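Local coordinates for protein PfkB family carbohydrate kinase (Listeria grayi DSM 20601, PDB 4GM6) that probably acts as a carbohydrate kinase of the PfkB family, transferring phosphate to a sugar or sugar acid, at residues G57-V62 with L154-I159. Numbering follows the deposited sequence.
Sequences GAEANV and LHVSGI
H155, on the central strand 153-157, meets V62 on helix 58-68. H155 extends its imidazole to the helix, with CG anti to the backbone N (chi1 177°). V62 CG1 lies over one face of the ring, 4.2 Å from the centroid of H155, in a CH-pi contact. E59 CG comes up obliquely to the same ring. H155 ND1 is hydrogen-bonded to S186 on the adjacent strand 184-188, which helps to set the rotation of the imidazole.

V156 points away from helix 58-68 and packs on V171 of helix 165-180, yet its CG2 stays 3.9 Å from E59 OE2. S157 makes the main polar contact. Its OG donates to E59 OE2 at 2.7 Å, from well above the carboxylate plane. S157 N adds a weak bond to E59 OE2 at 3.1 Å. The bend of E59 at chi2 (94°) turns its carboxylate to this strand end. S157 also sits at the N-cap of helix 158-163, and S157 OG accepts from I159 N at 3.1 Å, a capping bond. I159 closes the contact, with its CD1 3.8 Å from A58 CB.

The contact joins the first turn of helix 58-68 to the C-terminal end of a strand in the Rossmann-like core of the PfkB fold. T160 OG1 is also hydrogen-bonded to E59 OE2. OE2 of the buried E59 thus has three hydrogen-bond partners, one of them weak, beside the start of helix 158-163. This setting would be expected to hold the carboxylate in place and to tie the two helix starts together.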
ATOM      1  N   GLY C  57      14.009  21.235  -3.107  1.00 41.37           N
ATOM      2  CA  GLY C  57      15.072  22.066  -3.652  1.00 35.00           C
ATOM      3  C   GLY C  57      15.506  22.946  -2.499  1.00 33.52           C
ATOM      4  O   GLY C  57      14.660  23.540  -1.843  1.00 39.36           O
ATOM      5  N   ALA C  58      16.811  23.015  -2.231  1.00 38.13           N
ATOM      6  CA  ALA C  58      17.306  23.761  -1.064  1.00 38.60           C
ATOM      7  C   ALA C  58      16.606  25.102  -0.905  1.00 40.53           C
ATOM      8  O   ALA C  58      16.026  25.395   0.149  1.00 38.91           O
ATOM      9  CB  ALA C  58      18.819  23.949  -1.131  1.00 38.45           C
ATOM     10  N   GLU C  59      16.662  25.927  -1.946  1.00 42.79           N
ATOM     11  CA  GLU C  59      16.107  27.282  -1.849  1.00 44.73           C
ATOM     12  C   GLU C  59      14.575  27.254  -1.811  1.00 44.22           C
ATOM     13  O   GLU C  59      13.944  27.960  -1.022  1.00 39.24           O
ATOM     14  CB  GLU C  59      16.615  28.167  -2.999  1.00 38.42           C
ATOM     15  CG  GLU C  59      18.122  28.379  -2.983  1.00 40.86           C
ATOM     16  CD  GLU C  59      18.872  27.388  -3.860  1.00 46.10           C
ATOM     17  OE1 GLU C  59      18.315  26.309  -4.151  1.00 40.53           O
ATOM     18  OE2 GLU C  59      20.016  27.696  -4.284  1.00 47.15           O
ATOM     19  N   ALA C  60      13.986  26.432  -2.670  1.00 37.03           N
ATOM     20  CA  ALA C  60      12.534  26.209  -2.649  1.00 45.63           C
ATOM     21  C   ALA C  60      12.025  25.742  -1.283  1.00 39.26           C
ATOM     22  O   ALA C  60      10.941  26.141  -0.844  1.00 39.52           O
ATOM     23  CB  ALA C  60      12.148  25.196  -3.707  1.00 35.08           C
ATOM     24  N   ASN C  61      12.797  24.886  -0.619  1.00 35.86           N
ATOM     25  CA  ASN C  61      12.406  24.412   0.703  1.00 39.06           C
ATOM     26  C   ASN C  61      12.461  25.583   1.678  1.00 38.92           C
ATOM     27  O   ASN C  61      11.563  25.769   2.509  1.00 34.30           O
ATOM     28  CB  ASN C  61      13.335  23.302   1.194  1.00 32.17           C
ATOM     29  CG  ASN C  61      13.261  22.052   0.348  1.00 34.55           C
ATOM     30  OD1 ASN C  61      12.329  21.859  -0.431  1.00 31.69           O
ATOM     31  ND2 ASN C  61      14.265  21.192   0.492  1.00 31.12           N
ATOM     32  N   VAL C  62      13.519  26.386   1.571  1.00 40.62           N
ATOM     33  CA  VAL C  62      13.617  27.541   2.428  1.00 35.86           C
ATOM     34  C   VAL C  62      12.404  28.442   2.231  1.00 43.85           C
ATOM     35  O   VAL C  62      11.841  28.950   3.204  1.00 39.04           O
ATOM     36  CB  VAL C  62      14.947  28.299   2.243  1.00 42.59           C
ATOM     37  CG1 VAL C  62      14.854  29.693   2.856  1.00 36.56           C
ATOM     38  CG2 VAL C  62      16.068  27.497   2.889  1.00 36.32           C
ATOM     39  N   LEU C 154      17.311  38.454   0.336  1.00 71.24           N
ATOM     40  CA  LEU C 154      17.515  37.591  -0.798  1.00 62.84           C
ATOM     41  C   LEU C 154      18.321  36.409  -0.347  1.00 62.53           C
ATOM     42  O   LEU C 154      19.370  36.547   0.275  1.00 55.93           O
ATOM     43  CB  LEU C 154      18.269  38.299  -1.910  1.00 63.09           C
ATOM     44  CG  LEU C 154      18.668  37.358  -3.038  1.00 72.33           C
ATOM     45  CD1 LEU C 154      18.774  38.070  -4.329  1.00 78.92           C
ATOM     46  CD2 LEU C 154      19.925  36.592  -2.736  1.00 61.47           C
ATOM     47  N   HIS C 155      17.815  35.231  -0.667  1.00 52.54           N
ATOM     48  CA  HIS C 155      18.471  33.998  -0.262  1.00 49.97           C
ATOM     49  C   HIS C 155      18.864  33.137  -1.460  1.00 59.59           C
ATOM     50  O   HIS C 155      18.081  32.964  -2.399  1.00 48.70           O
ATOM     51  CB  HIS C 155      17.555  33.169   0.655  1.00 58.54           C
ATOM     52  CG  HIS C 155      18.145  31.848   1.049  1.00 51.44           C
ATOM     53  ND1 HIS C 155      19.047  31.717   2.087  1.00 51.78           N
ATOM     54  CD2 HIS C 155      17.989  30.606   0.527  1.00 44.13           C
ATOM     55  CE1 HIS C 155      19.413  30.451   2.191  1.00 46.33           C
ATOM     56  NE2 HIS C 155      18.795  29.758   1.251  1.00 42.44           N
ATOM     57  N   VAL C 156      20.072  32.582  -1.410  1.00 52.60           N
ATOM     58  CA  VAL C 156      20.531  31.650  -2.432  1.00 44.66           C
ATOM     59  C   VAL C 156      21.559  30.679  -1.849  1.00 48.80           C
ATOM     60  O   VAL C 156      22.053  30.882  -0.722  1.00 47.25           O
ATOM     61  CB  VAL C 156      21.060  32.368  -3.695  1.00 54.97           C
ATOM     62  CG1 VAL C 156      22.356  33.129  -3.405  1.00 52.05           C
ATOM     63  CG2 VAL C 156      21.234  31.363  -4.830  1.00 59.67           C
ATOM     64  N   SER C 157      21.831  29.592  -2.582  1.00 52.68           N
ATOM     65  CA  SER C 157      22.759  28.576  -2.098  1.00 47.73           C
ATOM     66  C   SER C 157      23.831  28.241  -3.129  1.00 47.51           C
ATOM     67  O   SER C 157      23.702  28.573  -4.316  1.00 43.20           O
ATOM     68  CB  SER C 157      22.004  27.299  -1.704  1.00 53.32           C
ATOM     69  OG  SER C 157      21.870  26.409  -2.802  1.00 47.18           O
ATOM     70  N   GLY C 158      24.890  27.580  -2.660  1.00 41.18           N
ATOM     71  CA  GLY C 158      25.967  27.128  -3.534  1.00 44.33           C
ATOM     72  C   GLY C 158      25.547  26.094  -4.566  1.00 49.86           C
ATOM     73  O   GLY C 158      26.301  25.790  -5.489  1.00 56.23           O
ATOM     74  N   ILE C 159      24.347  25.542  -4.409  1.00 46.14           N
ATOM     75  CA  ILE C 159      23.847  24.546  -5.358  1.00 44.62           C
ATOM     76  C   ILE C 159      23.560  25.217  -6.690  1.00 55.08           C
ATOM     77  O   ILE C 159      23.990  24.752  -7.753  1.00 49.42           O
ATOM     78  CB  ILE C 159      22.581  23.847  -4.825  1.00 43.30           C
ATOM     79  CG1 ILE C 159      22.963  22.879  -3.702  1.00 38.58           C
ATOM     80  CG2 ILE C 159      21.862  23.102  -5.938  1.00 38.91           C
ATOM     81  CD1 ILE C 159      21.787  22.399  -2.885  1.00 47.44           C
TER